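Local coordinates for protein endo-pectate lyase (Erwinia chrysanthemi, PDB 3B4N) that probably cleaves polygalacturonate and methyl-esterified pectins internally by calcium-dependent beta-elimination, leaving unsaturated ends on the oligosaccharide products, at residues T269-N274 with S294-K299. Sequence-based numbering, arbitrary orientation.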
# COMPACT_ATOMS: atom_id res chain seq x y z
N THR A 269 -8.84 -2.28 -6.68
CA THR A 269 -9.27 -1.59 -7.89
C THR A 269 -8.11 -0.94 -8.63
O THR A 269 -8.23 -0.63 -9.81
CB THR A 269 -10.31 -0.50 -7.60
OG1 THR A 269 -9.71 0.52 -6.79
CG2 THR A 269 -11.53 -1.08 -6.89
N SER A 270 -6.99 -0.71 -7.94
CA SER A 270 -5.82 -0.11 -8.57
C SER A 270 -4.58 -0.30 -7.71
O SER A 270 -4.49 0.24 -6.60
CB SER A 270 -6.06 1.39 -8.80
OG SER A 270 -4.92 1.99 -9.40
N ALA A 271 -3.63 -1.07 -8.23
CA ALA A 271 -2.38 -1.33 -7.52
C ALA A 271 -1.33 -1.74 -8.53
O ALA A 271 -1.65 -2.25 -9.61
CB ALA A 271 -2.58 -2.44 -6.49
N THR A 272 -0.07 -1.52 -8.17
CA THR A 272 1.05 -1.85 -9.03
C THR A 272 2.14 -2.57 -8.28
O THR A 272 2.50 -2.18 -7.17
CB THR A 272 1.68 -0.57 -9.65
OG1 THR A 272 0.76 0.02 -10.57
CG2 THR A 272 2.98 -0.90 -10.37
N VAL A 273 2.66 -3.64 -8.87
CA VAL A 273 3.78 -4.36 -8.27
C VAL A 273 4.95 -4.10 -9.21
O VAL A 273 5.00 -4.64 -10.32
CB VAL A 273 3.53 -5.88 -8.17
CG1 VAL A 273 4.76 -6.56 -7.56
CG2 VAL A 273 2.31 -6.15 -7.30
N ASN A 274 5.85 -3.22 -8.80
CA ASN A 274 7.03 -2.91 -9.60
C ASN A 274 8.21 -3.53 -8.88
O ASN A 274 8.99 -2.86 -8.20
CB ASN A 274 7.23 -1.40 -9.75
CG ASN A 274 8.19 -1.05 -10.89
OD1 ASN A 274 8.27 -1.77 -11.89
ND2 ASN A 274 8.91 0.06 -10.75
N SER A 294 -9.09 -6.10 -9.81
CA SER A 294 -8.99 -5.52 -11.14
C SER A 294 -8.07 -4.30 -11.03
O SER A 294 -7.78 -3.84 -9.92
CB SER A 294 -10.37 -5.11 -11.68
OG SER A 294 -10.99 -4.10 -10.89
N GLY A 295 -7.60 -3.81 -12.17
CA GLY A 295 -6.72 -2.66 -12.15
C GLY A 295 -5.35 -2.97 -11.58
O GLY A 295 -4.65 -2.07 -11.10
N LEU A 296 -4.96 -4.24 -11.62
CA LEU A 296 -3.67 -4.68 -11.09
C LEU A 296 -2.61 -4.76 -12.17
O LEU A 296 -2.79 -5.45 -13.17
CB LEU A 296 -3.83 -6.04 -10.41
CG LEU A 296 -2.57 -6.68 -9.82
CD1 LEU A 296 -2.00 -5.84 -8.70
CD2 LEU A 296 -2.94 -8.06 -9.30
N LYS A 297 -1.51 -4.05 -11.97
CA LYS A 297 -0.41 -4.04 -12.93
C LYS A 297 0.80 -4.68 -12.28
O LYS A 297 1.16 -4.35 -11.15
CB LYS A 297 -0.09 -2.60 -13.35
CG LYS A 297 -1.25 -1.91 -14.05
CD LYS A 297 -0.91 -0.49 -14.44
CE LYS A 297 -2.10 0.19 -15.10
NZ LYS A 297 -1.83 1.61 -15.42
N ILE A 298 1.43 -5.61 -12.98
CA ILE A 298 2.58 -6.31 -12.42
C ILE A 298 3.75 -6.32 -13.39
O ILE A 298 3.60 -6.66 -14.56
CB ILE A 298 2.20 -7.76 -12.04
CG1 ILE A 298 1.10 -7.74 -10.96
CG2 ILE A 298 3.44 -8.51 -11.54
CD1 ILE A 298 0.49 -9.11 -10.66
N LYS A 299 4.92 -5.94 -12.89
CA LYS A 299 6.12 -5.92 -13.72
C LYS A 299 6.34 -7.28 -14.39
O LYS A 299 6.36 -8.31 -13.72
CB LYS A 299 7.33 -5.55 -12.86
CG LYS A 299 8.67 -5.65 -13.57
CD LYS A 299 9.80 -5.31 -12.61
CE LYS A 299 11.16 -5.53 -13.24
NZ LYS A 299 12.26 -5.31 -12.26
O HOH W 1 -10.20 -1.48 -11.41
O HOH W 2 -4.65 0.70 -11.99
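Val273 and Lys297 supply the shortest of four backbone hydrogen bonds joining 269-274 to 294-299, Val273 N to Lys297 O at 2.8 Å. Lys297 N in turn donates to Ala271 O at 3.0 Å. Lys297 thus bonds to the residues flanking its partner Thr272, the mark of parallel strands, here in a right-handed beta-helix. Lys299 N donates to Val273 O at 2.9 Å. Where strand 271-274 begins, beside the break at Gly295, Ala271 N reaches Gly295 O from above the carbonyl plane, at 3.2 Å. Gly295, at a positive phi (69°), turns its CA-H toward Thr269 O, 3.4 Å from Gly295 CA. Two waters stitch this end: one joins Thr269 O to Ser294 OG, the other Gly295 O to Ser270 OG.

Side chains alternate between the faces. Inside, Ala271 CB meets Leu296 CD1 at 4.1 Å, and Val273 lies beside Ile298, both pointing the same way, Val273 CB against Ile298 CG1. With CG swung away from the backbone N (chi1 178°), Leu296 brings CD1 to 3.7 Å from Ala271 O. On the other face Thr272 OG1 passes Lys297 CB at 3.9 Å while hydrogen-bonding Asn240.

The pair forms neighbouring rungs of the helix: strand 241-244 flanks 271-274 on one side, and strand 341-343 flanks 290-298 on the other. Strand 276-284, through Ile280, packs against Leu296 and Ile298 from across the interior.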